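Local atomic coordinates of extracellular solute-binding protein, family 5 (Chelativorans sp., PDB entry 6WM6), a protein that binds EDTA and related aminopolycarboxylates in the periplasm, probably delivering them to an ABC transporter for uptake. Residues A[413-418]-A[458-463]; A[121-126]-A[131-136]; A[265-270]-A[533-538]; A[72-77]-A[547-552]; A[364-369]-A[510-515]. All blocks are in the same frame, centred on the assembly; numbering follows the deposited sequence.

Contact 4 is the outermost closure along the chain, joining helix 71-77 to loop 547-552 near the centre of the molecule and spanning the other four. Contact 2, far out on helix 131-141, comes first within that span; contact 3 follows and itself encloses contact 5, within which contact 1 lies. Contacts 1 and 3 reach the same mixed sheet, through strands 456-462 and 524-537, with centres about 23 Å apart. Contact 4 touches both of them, through Gln549 against Ser462 and Pro552 against Leu534. Contacts 2 and 5 stand about 43 Å apart between centres, on opposite sides of the chain's centre; contact 2 is local, but contacts 3, 4 and 5 tie late segments to earlier ones.

Contact 1. Residues A[413-418]-A[458-463]; sequences PGYPAA and LNYFSQ. With SO4 (sulfate ion), chain B.
Ala418, in the first turn of helix 416-429, brings its CA to 6.5 Å from the CA of Leu458 on strand 456-462. This helix follows strand 407-410 and leads to strand 436-439, which pairs in parallel with strand 407-410, so the contact packs the start of a beta-alpha-beta crossover against a neighbouring parallel strand of the sheet. At the buried end, the CD1 methyl of Leu458 rests 3.5 Å from Ala418 O. The larger meeting is between two tyrosines. Tyr415, at the N-cap position, and Tyr460 approach with their side chains roughly at right angles, their ring planes 59° apart and centroids separated by 5.4 Å, an oblique pair. Tyr460 holds CG between its backbone N and carbonyl carbon (chi1 67°), which raises the ring from the strand beside Tyr415, and its CE2 lies 3.5 Å from Tyr415 CZ. Each hydroxyl has a further partner: Tyr415 OH is hydrogen-bonded to Gln278 OE1, and Tyr460 OH to a sulfate, probably from the crystallisation liquor, that is also held by Ala71 N. Tyr460 OH donates to sulfate O3 over 2.7 Å, with that oxygen in the plane of the tyrosine ring.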
# COMPACT_ATOMS: atom_id res chain seq x y z
N PRO A 413 -13.98 -8.88 4.54
CA PRO A 413 -14.09 -10.00 3.59
C PRO A 413 -13.05 -9.91 2.49
O PRO A 413 -12.40 -8.89 2.28
CB PRO A 413 -15.51 -9.83 3.03
CG PRO A 413 -15.79 -8.37 3.14
CD PRO A 413 -15.04 -7.87 4.36
N GLY A 414 -12.86 -11.05 1.81
CA GLY A 414 -12.00 -11.13 0.66
C GLY A 414 -10.60 -11.66 0.91
O GLY A 414 -9.79 -11.66 -0.02
N TYR A 415 -10.30 -12.12 2.13
CA TYR A 415 -8.97 -12.61 2.49
C TYR A 415 -9.14 -13.94 3.21
O TYR A 415 -9.25 -13.98 4.45
CB TYR A 415 -8.22 -11.57 3.32
CG TYR A 415 -7.97 -10.33 2.50
CD1 TYR A 415 -6.84 -10.23 1.70
CD2 TYR A 415 -8.90 -9.31 2.46
CE1 TYR A 415 -6.62 -9.12 0.92
CE2 TYR A 415 -8.70 -8.20 1.67
CZ TYR A 415 -7.55 -8.11 0.90
OH TYR A 415 -7.33 -7.00 0.11
N PRO A 416 -9.16 -15.05 2.48
CA PRO A 416 -9.33 -16.36 3.13
C PRO A 416 -8.32 -16.62 4.23
O PRO A 416 -8.65 -17.26 5.24
CB PRO A 416 -9.20 -17.35 1.96
CG PRO A 416 -9.52 -16.57 0.74
CD PRO A 416 -9.10 -15.16 1.00
N ALA A 417 -7.09 -16.16 4.07
CA ALA A 417 -6.10 -16.37 5.12
C ALA A 417 -6.53 -15.73 6.43
O ALA A 417 -6.29 -16.29 7.51
CB ALA A 417 -4.74 -15.82 4.68
N ALA A 418 -7.17 -14.57 6.37
CA ALA A 418 -7.63 -13.91 7.59
C ALA A 418 -8.72 -14.73 8.29
O ALA A 418 -8.73 -14.84 9.52
CB ALA A 418 -8.12 -12.50 7.30
N LEU A 458 -8.44 -8.34 12.59
CA LEU A 458 -7.44 -8.84 11.65
C LEU A 458 -7.59 -8.10 10.33
O LEU A 458 -8.68 -8.06 9.76
CB LEU A 458 -7.65 -10.33 11.39
CG LEU A 458 -7.25 -11.31 12.46
CD1 LEU A 458 -7.88 -12.67 12.18
CD2 LEU A 458 -5.75 -11.45 12.51
N ASN A 459 -6.50 -7.54 9.85
CA ASN A 459 -6.52 -6.79 8.58
C ASN A 459 -5.07 -6.69 8.11
O ASN A 459 -4.20 -7.44 8.58
CB ASN A 459 -7.20 -5.42 8.81
CG ASN A 459 -7.90 -4.88 7.59
OD1 ASN A 459 -7.42 -4.99 6.46
ND2 ASN A 459 -9.05 -4.24 7.81
N TYR A 460 -4.80 -5.78 7.18
CA TYR A 460 -3.44 -5.55 6.73
C TYR A 460 -3.15 -4.05 6.65
O TYR A 460 -4.07 -3.25 6.43
CB TYR A 460 -3.13 -6.22 5.36
CG TYR A 460 -3.89 -5.64 4.18
CD1 TYR A 460 -3.40 -4.54 3.47
CD2 TYR A 460 -5.10 -6.18 3.78
CE1 TYR A 460 -4.10 -4.01 2.39
CE2 TYR A 460 -5.80 -5.64 2.70
CZ TYR A 460 -5.29 -4.56 2.03
OH TYR A 460 -6.01 -4.02 0.96
N PHE A 461 -1.89 -3.70 6.83
CA PHE A 461 -1.38 -2.37 6.53
C PHE A 461 -0.50 -2.45 5.28
O PHE A 461 0.15 -3.46 5.04
CB PHE A 461 -0.53 -1.83 7.69
CG PHE A 461 -1.33 -1.18 8.79
CD1 PHE A 461 -2.25 -0.21 8.50
CD2 PHE A 461 -1.15 -1.55 10.12
CE1 PHE A 461 -2.97 0.41 9.52
CE2 PHE A 461 -1.88 -0.94 11.12
CZ PHE A 461 -2.78 0.03 10.82
N SER A 462 -0.41 -1.36 4.54
CA SER A 462 0.42 -1.26 3.34
C SER A 462 1.66 -0.45 3.70
O SER A 462 1.58 0.76 3.96
CB SER A 462 -0.35 -0.54 2.22
OG SER A 462 -1.53 -1.23 1.88
N GLN A 463 2.82 -1.09 3.69
CA GLN A 463 4.06 -0.40 4.03
C GLN A 463 4.53 0.50 2.89
O GLN A 463 4.30 0.21 1.71
CB GLN A 463 5.16 -1.42 4.36
CG GLN A 463 6.54 -0.82 4.63
CD GLN A 463 6.60 0.04 5.88
OE1 GLN A 463 5.75 0.92 6.09
NE2 GLN A 463 7.59 -0.21 6.73
S SO4 B . -6.03 -0.81 -1.11
O1 SO4 B . -5.25 -0.36 -2.27
O2 SO4 B . -7.21 -1.51 -1.57
O3 SO4 B . -5.19 -1.72 -0.28
O4 SO4 B . -6.42 0.36 -0.33

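Contact 2. Residues A[121-126]-A[131-136]; sequences AVWSDG and GDDFIY
Trp123 and Asp133 carry the whole contact, and its tight part is one hydrogen bond: NE1 of Trp123 donates to OD2 of Asp133 at 2.9 Å, with an N-H...O angle of 157°. The carboxylate lies at the indole edge with its plane 82° from the ring, so that NE1 meets OD2 from above the carboxylate plane while OD2 itself stays in the plane of the indole. Asp133 sits in the first turn of helix 131-141, where OD2 also accepts from Thr130 N, just before the helix; OD1 takes a further bond from Ala193 N. Three N-H groups thus grip this buried carboxylate, and they, with the helix start, would help to stabilise its negative charge. A phenylalanine in place of Trp123 would probably leave OD2 with one donor fewer and the carboxylate less firmly held against the loop. Beyond the indole the packing gives way to a looser side, a type I turn from Trp123 to Gly126 with Asp125 exposed, closed by Gly126 N to Trp123 O at 2.9 Å.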
# COMPACT_ATOMS: atom_id res chain seq x y z
N ALA A 121 9.22 17.24 -22.11
CA ALA A 121 8.08 16.74 -21.35
C ALA A 121 6.88 17.67 -21.57
O ALA A 121 6.92 18.87 -21.25
CB ALA A 121 8.41 16.64 -19.88
N VAL A 122 5.81 17.10 -22.13
CA VAL A 122 4.61 17.82 -22.49
C VAL A 122 3.38 17.01 -22.11
O VAL A 122 3.42 15.77 -22.04
CB VAL A 122 4.56 18.15 -24.01
CG1 VAL A 122 5.74 19.02 -24.43
CG2 VAL A 122 4.49 16.86 -24.84
N TRP A 123 2.27 17.72 -21.89
CA TRP A 123 0.95 17.08 -21.79
C TRP A 123 0.48 16.70 -23.18
O TRP A 123 1.03 17.12 -24.20
CB TRP A 123 -0.03 18.03 -21.10
CG TRP A 123 0.34 18.36 -19.69
CD1 TRP A 123 0.91 19.52 -19.23
CD2 TRP A 123 0.18 17.51 -18.55
NE1 TRP A 123 1.10 19.45 -17.87
CE2 TRP A 123 0.67 18.23 -17.43
CE3 TRP A 123 -0.32 16.22 -18.37
CZ2 TRP A 123 0.67 17.68 -16.14
CZ3 TRP A 123 -0.33 15.68 -17.09
CH2 TRP A 123 0.18 16.40 -16.00
N SER A 124 -0.60 15.91 -23.24
CA SER A 124 -1.08 15.34 -24.49
C SER A 124 -1.62 16.38 -25.45
O SER A 124 -1.83 16.05 -26.63
CB SER A 124 -2.13 14.28 -24.20
OG SER A 124 -3.13 14.79 -23.35
N ASP A 125 -1.88 17.59 -25.00
CA ASP A 125 -2.30 18.69 -25.87
C ASP A 125 -1.12 19.55 -26.31
O ASP A 125 -1.33 20.59 -26.96
CB ASP A 125 -3.36 19.54 -25.16
CG ASP A 125 -2.90 20.09 -23.81
OD1 ASP A 125 -1.70 19.95 -23.45
OD2 ASP A 125 -3.75 20.67 -23.09
N GLY A 126 0.11 19.12 -26.03
CA GLY A 126 1.31 19.83 -26.42
C GLY A 126 1.78 20.89 -25.44
O GLY A 126 2.87 21.45 -25.64
N GLY A 131 6.73 23.96 -13.92
CA GLY A 131 6.51 24.28 -12.52
C GLY A 131 5.07 24.62 -12.18
O GLY A 131 4.67 24.44 -11.02
N ASP A 132 4.26 25.06 -13.15
CA ASP A 132 2.85 25.28 -12.87
C ASP A 132 2.21 24.01 -12.32
O ASP A 132 1.35 24.04 -11.44
CB ASP A 132 2.08 25.67 -14.13
CG ASP A 132 2.35 27.07 -14.61
OD1 ASP A 132 2.98 27.88 -13.89
OD2 ASP A 132 1.89 27.38 -15.74
N ASP A 133 2.62 22.86 -12.86
CA ASP A 133 2.05 21.60 -12.44
C ASP A 133 2.56 21.19 -11.06
O ASP A 133 1.79 20.67 -10.24
CB ASP A 133 2.36 20.54 -13.50
CG ASP A 133 1.83 20.94 -14.87
OD1 ASP A 133 0.64 21.31 -14.95
OD2 ASP A 133 2.61 20.94 -15.85
N PHE A 134 3.84 21.42 -10.77
CA PHE A 134 4.35 21.18 -9.42
C PHE A 134 3.62 22.08 -8.42
O PHE A 134 3.21 21.62 -7.35
CB PHE A 134 5.87 21.43 -9.35
CG PHE A 134 6.71 20.29 -9.88
CD1 PHE A 134 6.74 20.00 -11.23
CD2 PHE A 134 7.49 19.54 -9.02
CE1 PHE A 134 7.53 18.95 -11.71
CE2 PHE A 134 8.27 18.49 -9.49
CZ PHE A 134 8.29 18.21 -10.84
N ILE A 135 3.46 23.36 -8.74
CA ILE A 135 2.85 24.31 -7.82
C ILE A 135 1.40 23.96 -7.56
O ILE A 135 0.94 23.99 -6.40
CB ILE A 135 3.04 25.75 -8.35
CG1 ILE A 135 4.51 26.13 -8.20
CG2 ILE A 135 2.17 26.73 -7.58
CD1 ILE A 135 4.91 27.37 -8.98
N TYR A 136 0.64 23.61 -8.61
CA TYR A 136 -0.75 23.21 -8.40
C TYR A 136 -0.83 22.03 -7.45
O TYR A 136 -1.59 22.04 -6.47
CB TYR A 136 -1.43 22.89 -9.73
CG TYR A 136 -2.84 22.36 -9.57
CD1 TYR A 136 -3.92 23.23 -9.48
CD2 TYR A 136 -3.09 21.01 -9.51
CE1 TYR A 136 -5.22 22.75 -9.34
CE2 TYR A 136 -4.38 20.51 -9.35
CZ TYR A 136 -5.44 21.39 -9.27
OH TYR A 136 -6.70 20.87 -9.11

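Contact 3. Residues A[265-270]-A[533-538]; sequences TALENG and ALIYKE
The last turn of helix 263-268 lies against strand 524-537 of the mixed sheet, with Leu267 facing Ile535 across the interface. The CD2 methyl of Leu267 does most of the touching. It comes to 3.5 Å from CG2 of Ile535, where the two branched chains meet at a slant, and it continues over the strand backbone to within 4.1 Å of Tyr536 N. Leu267 keeps CG anti to its backbone N (chi1 179°), which sends the isobutyl group out from the helix to the sheet, where Ile296 of the adjacent strand 296-299 also meets it. Tyr536 turns its ring the other way and bonds through OH to Gln299 NE2, in keeping with the alternation of side chains along a strand. The helix closes in a Schellman motif: Gly270, with positive phi, donates from N to Leu267 O at 3.1 Å. Beside this end Lys537 packs its aliphatic part on the leucine, CG standing 4.3 Å from Leu267 CD1. Bends at chi2 and chi4 (-69° and 76°) curl the lysine back toward the helix, so that its ammonium group arrives among the carbonyls of the last turn. There NZ donates to a water at 2.8 Å, and the same water donates to Glu268 O, also over 2.8 Å, linking strand and helix where no direct hydrogen bond joins the two segments.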
# COMPACT_ATOMS: atom_id res chain seq x y z
N THR A 265 -11.08 -17.55 -14.06
CA THR A 265 -11.93 -18.03 -15.14
C THR A 265 -11.90 -17.09 -16.34
O THR A 265 -11.81 -17.53 -17.50
CB THR A 265 -13.36 -18.22 -14.64
OG1 THR A 265 -13.38 -19.25 -13.64
CG2 THR A 265 -14.31 -18.59 -15.77
N ALA A 266 -11.94 -15.78 -16.08
CA ALA A 266 -11.88 -14.80 -17.17
C ALA A 266 -10.56 -14.89 -17.93
O ALA A 266 -10.51 -14.70 -19.15
CB ALA A 266 -12.08 -13.39 -16.60
N LEU A 267 -9.45 -15.14 -17.21
CA LEU A 267 -8.16 -15.29 -17.86
C LEU A 267 -8.15 -16.53 -18.76
O LEU A 267 -7.70 -16.47 -19.92
CB LEU A 267 -7.06 -15.35 -16.79
CG LEU A 267 -5.64 -15.52 -17.29
CD1 LEU A 267 -5.12 -14.33 -18.05
CD2 LEU A 267 -4.72 -15.80 -16.07
N GLU A 268 -8.64 -17.65 -18.23
CA GLU A 268 -8.68 -18.89 -19.01
C GLU A 268 -9.55 -18.74 -20.25
O GLU A 268 -9.23 -19.28 -21.32
CB GLU A 268 -9.19 -20.03 -18.14
CG GLU A 268 -9.22 -21.38 -18.85
CD GLU A 268 -9.62 -22.52 -17.94
OE1 GLU A 268 -9.92 -22.27 -16.75
OE2 GLU A 268 -9.65 -23.68 -18.42
N ASN A 269 -10.65 -17.98 -20.14
CA ASN A 269 -11.57 -17.80 -21.25
C ASN A 269 -11.12 -16.76 -22.26
O ASN A 269 -11.80 -16.55 -23.27
CB ASN A 269 -12.95 -17.37 -20.73
CG ASN A 269 -13.64 -18.45 -19.92
OD1 ASN A 269 -13.34 -19.64 -20.07
ND2 ASN A 269 -14.56 -18.04 -19.06
N GLY A 270 -10.01 -16.05 -22.01
CA GLY A 270 -9.54 -15.03 -22.91
C GLY A 270 -10.18 -13.67 -22.76
O GLY A 270 -9.87 -12.77 -23.55
N ALA A 533 0.02 -12.03 -6.40
CA ALA A 533 -0.16 -13.03 -7.45
C ALA A 533 -0.46 -12.30 -8.75
O ALA A 533 -1.57 -11.79 -8.95
CB ALA A 533 -1.28 -14.00 -7.10
N LEU A 534 0.51 -12.26 -9.64
CA LEU A 534 0.35 -11.74 -11.00
C LEU A 534 0.28 -12.94 -11.93
O LEU A 534 1.23 -13.69 -12.04
CB LEU A 534 1.53 -10.86 -11.36
CG LEU A 534 1.50 -10.16 -12.71
CD1 LEU A 534 0.39 -9.13 -12.79
CD2 LEU A 534 2.87 -9.54 -12.98
N ILE A 535 -0.88 -13.14 -12.56
CA ILE A 535 -1.16 -14.32 -13.36
C ILE A 535 -1.57 -13.82 -14.73
O ILE A 535 -2.47 -12.96 -14.84
CB ILE A 535 -2.27 -15.18 -12.72
CG1 ILE A 535 -1.97 -15.46 -11.24
CG2 ILE A 535 -2.41 -16.52 -13.49
CD1 ILE A 535 -3.10 -16.14 -10.48
N TYR A 536 -0.91 -14.31 -15.78
CA TYR A 536 -0.98 -13.59 -17.05
C TYR A 536 -0.60 -14.48 -18.22
O TYR A 536 0.02 -15.52 -18.07
CB TYR A 536 -0.04 -12.36 -17.03
CG TYR A 536 1.41 -12.74 -16.79
CD1 TYR A 536 1.86 -13.01 -15.50
CD2 TYR A 536 2.32 -12.86 -17.83
CE1 TYR A 536 3.17 -13.40 -15.27
CE2 TYR A 536 3.62 -13.24 -17.61
CZ TYR A 536 4.04 -13.51 -16.32
OH TYR A 536 5.33 -13.90 -16.06
N LYS A 537 -0.94 -14.01 -19.42
CA LYS A 537 -0.51 -14.66 -20.65
C LYS A 537 0.94 -14.28 -20.95
O LYS A 537 1.27 -13.09 -21.05
CB LYS A 537 -1.44 -14.23 -21.78
CG LYS A 537 -2.85 -14.81 -21.64
CD LYS A 537 -2.87 -16.32 -21.87
CE LYS A 537 -4.24 -16.95 -21.63
NZ LYS A 537 -5.18 -16.68 -22.74
N GLU A 538 1.79 -15.29 -21.11
CA GLU A 538 3.23 -15.10 -21.22
C GLU A 538 3.66 -14.43 -22.52
O GLU A 538 4.80 -13.99 -22.62
CB GLU A 538 3.95 -16.43 -21.03
CG GLU A 538 3.74 -17.40 -22.15
CD GLU A 538 4.15 -18.83 -21.79
OE1 GLU A 538 4.72 -19.02 -20.69
OE2 GLU A 538 3.90 -19.74 -22.60
O HOH W 1 -6.85 -18.92 -22.73

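Contact 4. Residues A[72-77]-A[547-552]; sequences VVRTVT and PNQLGP. With EDO (1,2-ethanediol), chain E; EDO (1,2-ethanediol), chain I; SO4 (sulfate ion), chain C.
Across this contact the charged end of Arg74 meets a backbone carbonyl, Gln549 O, and no acid, and two waters flank that direct bond with bridges between the same segments. The loop is shaped by an Asx turn, in which Asn548 OD1 accepts from Leu550 N at 2.9 Å; this turn faces helix 71-77, so residues early in the chain meet some of its last ones. CD of Arg74 lies beside the CD1 methyl of Leu550, and the bend at chi3 (-60°) beyond it turns the guanidinium so that NH1 reaches Gln549 O at 2.9 Å. The bond is not straight (N-H...O 142°), and NH1 stands tilted from the carbonyl plane; NH2 has a weak bond to Asn69 OD1. The guanidinium and the Gln549 amide are turned 60° to each other, and a water accepts from both Arg74 NH1 and Gln549 NE2. That NE2 also donates to a sulfate, at 3.0 Å from its O1, a group probably from the crystallisation liquor that Arg480 NH1 holds as well. Replacing Arg74 with a leucine would probably leave Gln549 O without its charged donor and the bridging water without one of its two mates, letting the loop shift. The second bridge lies by Thr75, which gives its own proton to Ala71 O: a water donates to Thr75 OG1 at 2.8 Å and to Leu550 O at 2.8 Å.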
# COMPACT_ATOMS: atom_id res chain seq x y z
N VAL A 72 -6.66 0.12 -7.35
CA VAL A 72 -7.30 0.10 -8.66
C VAL A 72 -7.14 1.45 -9.36
O VAL A 72 -6.72 1.53 -10.53
CB VAL A 72 -8.77 -0.31 -8.55
CG1 VAL A 72 -9.48 -0.15 -9.89
CG2 VAL A 72 -8.86 -1.75 -8.06
N VAL A 73 -7.49 2.54 -8.67
CA VAL A 73 -7.34 3.86 -9.29
C VAL A 73 -5.87 4.11 -9.61
O VAL A 73 -5.53 4.70 -10.64
CB VAL A 73 -7.93 4.95 -8.37
CG1 VAL A 73 -7.78 6.33 -9.00
CG2 VAL A 73 -9.39 4.65 -8.09
N ARG A 74 -4.98 3.69 -8.73
CA ARG A 74 -3.55 3.88 -8.97
C ARG A 74 -3.13 3.13 -10.23
O ARG A 74 -2.42 3.68 -11.08
CB ARG A 74 -2.77 3.42 -7.73
CG ARG A 74 -1.43 4.09 -7.56
CD ARG A 74 -0.78 3.75 -6.21
NE ARG A 74 -1.61 4.17 -5.08
CZ ARG A 74 -2.20 3.35 -4.21
NH1 ARG A 74 -2.07 2.05 -4.30
NH2 ARG A 74 -2.93 3.87 -3.24
N THR A 75 -3.54 1.87 -10.35
CA THR A 75 -3.18 1.06 -11.52
C THR A 75 -3.71 1.66 -12.81
O THR A 75 -2.99 1.75 -13.81
CB THR A 75 -3.70 -0.37 -11.32
OG1 THR A 75 -2.96 -0.98 -10.25
CG2 THR A 75 -3.53 -1.23 -12.56
N VAL A 76 -4.97 2.07 -12.82
CA VAL A 76 -5.60 2.55 -14.05
C VAL A 76 -5.07 3.90 -14.48
O VAL A 76 -5.08 4.23 -15.67
CB VAL A 76 -7.13 2.57 -13.86
CG1 VAL A 76 -7.81 3.27 -15.00
CG2 VAL A 76 -7.65 1.14 -13.72
N THR A 77 -4.63 4.74 -13.55
CA THR A 77 -4.16 6.09 -13.90
C THR A 77 -2.64 6.20 -13.96
O THR A 77 -2.15 7.20 -14.50
CB THR A 77 -4.77 7.19 -13.01
OG1 THR A 77 -4.37 7.08 -11.64
CG2 THR A 77 -6.29 7.19 -13.11
N PRO A 547 5.85 -5.46 -6.06
CA PRO A 547 5.03 -5.91 -4.91
C PRO A 547 4.91 -4.86 -3.82
O PRO A 547 5.28 -5.05 -2.64
CB PRO A 547 5.78 -7.17 -4.44
CG PRO A 547 7.20 -6.93 -4.84
CD PRO A 547 7.12 -6.19 -6.17
N ASN A 548 4.35 -3.73 -4.20
CA ASN A 548 4.22 -2.56 -3.37
C ASN A 548 2.98 -1.80 -3.82
O ASN A 548 2.28 -2.22 -4.73
CB ASN A 548 5.47 -1.71 -3.44
CG ASN A 548 5.83 -1.36 -4.86
OD1 ASN A 548 5.04 -0.67 -5.53
ND2 ASN A 548 6.96 -1.82 -5.34
N GLN A 549 2.70 -0.66 -3.17
CA GLN A 549 1.46 0.04 -3.48
C GLN A 549 1.39 0.54 -4.91
O GLN A 549 0.28 0.75 -5.42
CB GLN A 549 1.25 1.20 -2.54
CG GLN A 549 0.90 0.76 -1.13
CD GLN A 549 0.38 1.91 -0.29
OE1 GLN A 549 1.15 2.71 0.22
NE2 GLN A 549 -0.93 1.99 -0.17
N LEU A 550 2.51 0.78 -5.55
CA LEU A 550 2.47 1.29 -6.93
C LEU A 550 2.04 0.19 -7.89
O LEU A 550 1.19 0.42 -8.77
CB LEU A 550 3.78 1.95 -7.33
CG LEU A 550 3.95 3.38 -6.85
CD1 LEU A 550 3.06 4.33 -7.64
CD2 LEU A 550 3.70 3.56 -5.36
N GLY A 551 2.61 -1.00 -7.77
CA GLY A 551 2.08 -2.16 -8.44
C GLY A 551 2.57 -2.35 -9.87
O GLY A 551 3.39 -1.56 -10.39
N PRO A 552 2.07 -3.40 -10.53
CA PRO A 552 2.60 -3.81 -11.85
C PRO A 552 2.48 -2.78 -12.94
O PRO A 552 3.24 -2.86 -13.92
CB PRO A 552 1.81 -5.09 -12.18
CG PRO A 552 1.28 -5.57 -10.88
CD PRO A 552 1.11 -4.38 -9.97
C1 EDO E . 9.23 -4.78 0.07
O1 EDO E . 10.11 -5.57 -0.74
C2 EDO E . 7.79 -5.11 -0.34
O2 EDO E . 7.83 -5.29 -1.76
C1 EDO I . 5.30 4.88 -1.49
O1 EDO I . 6.22 4.74 -0.41
C2 EDO I . 4.62 3.54 -1.77
O2 EDO I . 3.80 3.13 -0.67
S SO4 C . -3.18 3.51 2.57
O1 SO4 C . -2.39 4.03 1.46
O2 SO4 C . -4.57 3.38 2.14
O3 SO4 C . -2.69 2.17 2.93
O4 SO4 C . -3.10 4.42 3.70
O HOH W 2 -2.56 0.18 -2.10
O HOH W 3 -0.17 -1.06 -10.69

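Contact 5. Residues A[364-369]-A[510-515]; sequences ADRRGA and ILSEAD
Arg366 extends its side chain from a short, weakly bonded helix, 366-369, to the long helix 504-521, where it crosses the side chain of Asp515 at about a right angle and forms a salt bridge between the two elements. The guanidinium and carboxylate planes stand 67° apart, so the groups meet through one nitrogen and one oxygen and not as a flat, two-bond pair. NH1 donates to Asp515 OD2 at 2.8 Å, with an N-H...O angle of 152°, and OD2 accepts with its anti lone pair, the one directed away from the other oxygen. The methylene before the guanidinium also presses on this acid, CD of Arg366 being 3.3 Å from Asp515 OD2. One turn earlier on the same helix, Ser512 covers a face of the guanidinium, its CB lying 3.6 Å from Arg366 NH2, while Ala364 sets its CB over the centre of the opposite face. The planar group is thus sandwiched as well as bonded. Its NE makes a second salt bridge, to Glu516 OE2, and NH1 also reaches Gly362 O; Asp515 in turn is fixed by Ser353 OG on OD2 and Val354 N on OD1. The short helix that presents Arg366 is held at its start by the N-cap Asp365, whose OD1 accepts from Gly368 N at 2.8 Å along a nearly straight bond.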
# COMPACT_ATOMS: atom_id res chain seq x y z
N ALA A 364 13.75 -6.02 13.16
CA ALA A 364 14.13 -7.06 14.10
C ALA A 364 12.84 -7.69 14.60
O ALA A 364 11.77 -7.10 14.52
CB ALA A 364 14.94 -6.50 15.28
N ASP A 365 12.95 -8.91 15.16
CA ASP A 365 11.80 -9.63 15.71
C ASP A 365 11.54 -9.14 17.14
O ASP A 365 11.80 -9.81 18.15
CB ASP A 365 11.98 -11.14 15.65
CG ASP A 365 10.73 -11.88 16.11
OD1 ASP A 365 9.70 -11.20 16.30
OD2 ASP A 365 10.80 -13.11 16.27
N ARG A 366 10.98 -7.94 17.22
CA ARG A 366 10.61 -7.33 18.49
C ARG A 366 9.39 -8.00 19.10
O ARG A 366 9.23 -8.00 20.33
CB ARG A 366 10.40 -5.83 18.26
CG ARG A 366 11.72 -5.19 17.83
CD ARG A 366 11.69 -3.66 17.54
NE ARG A 366 13.06 -3.27 17.23
CZ ARG A 366 13.53 -2.99 16.01
NH1 ARG A 366 12.72 -2.92 14.97
NH2 ARG A 366 14.82 -2.76 15.85
N ARG A 367 8.54 -8.60 18.27
CA ARG A 367 7.42 -9.43 18.72
C ARG A 367 7.90 -10.61 19.55
O ARG A 367 7.52 -10.78 20.71
CB ARG A 367 6.69 -9.90 17.45
CG ARG A 367 5.46 -10.77 17.65
CD ARG A 367 4.94 -11.27 16.30
NE ARG A 367 5.74 -12.36 15.77
CZ ARG A 367 5.41 -13.09 14.72
NH1 ARG A 367 4.32 -12.83 14.04
NH2 ARG A 367 6.18 -14.11 14.35
N GLY A 368 8.78 -11.43 18.98
CA GLY A 368 9.28 -12.60 19.68
C GLY A 368 10.15 -12.27 20.86
O GLY A 368 10.17 -13.01 21.84
N ALA A 369 10.86 -11.14 20.80
CA ALA A 369 11.69 -10.72 21.92
C ALA A 369 10.85 -10.54 23.19
O ALA A 369 11.37 -10.65 24.30
CB ALA A 369 12.41 -9.42 21.59
N ILE A 510 16.83 5.54 14.33
CA ILE A 510 16.02 6.34 15.25
C ILE A 510 14.67 5.66 15.50
O ILE A 510 14.23 5.49 16.65
CB ILE A 510 15.84 7.75 14.67
CG1 ILE A 510 17.17 8.50 14.56
CG2 ILE A 510 14.84 8.54 15.53
CD1 ILE A 510 17.10 9.68 13.61
N LEU A 511 13.99 5.27 14.43
CA LEU A 511 12.63 4.74 14.51
C LEU A 511 12.57 3.41 15.25
O LEU A 511 11.52 3.08 15.83
CB LEU A 511 12.06 4.62 13.10
CG LEU A 511 10.57 4.28 12.99
CD1 LEU A 511 9.73 5.43 13.48
CD2 LEU A 511 10.23 3.95 11.55
N SER A 512 13.67 2.66 15.28
CA SER A 512 13.69 1.40 16.01
C SER A 512 13.21 1.56 17.45
O SER A 512 12.54 0.66 17.97
CB SER A 512 15.10 0.78 15.99
OG SER A 512 15.44 0.37 14.68
N GLU A 513 13.55 2.67 18.11
CA GLU A 513 13.10 2.89 19.48
C GLU A 513 11.59 2.97 19.57
O GLU A 513 10.98 2.47 20.54
CB GLU A 513 13.76 4.15 20.05
CG GLU A 513 13.50 4.32 21.53
CD GLU A 513 14.05 5.61 22.12
OE1 GLU A 513 14.66 6.42 21.39
OE2 GLU A 513 13.87 5.81 23.35
N ALA A 514 10.95 3.59 18.58
CA ALA A 514 9.49 3.66 18.57
C ALA A 514 8.88 2.28 18.34
O ALA A 514 7.85 1.96 18.93
CB ALA A 514 9.01 4.63 17.50
N ASP A 515 9.50 1.46 17.51
CA ASP A 515 9.03 0.09 17.30
C ASP A 515 9.07 -0.69 18.61
O ASP A 515 8.12 -1.43 18.93
CB ASP A 515 9.88 -0.57 16.22
CG ASP A 515 9.23 -1.78 15.55
OD1 ASP A 515 7.99 -1.96 15.58
OD2 ASP A 515 9.99 -2.56 14.95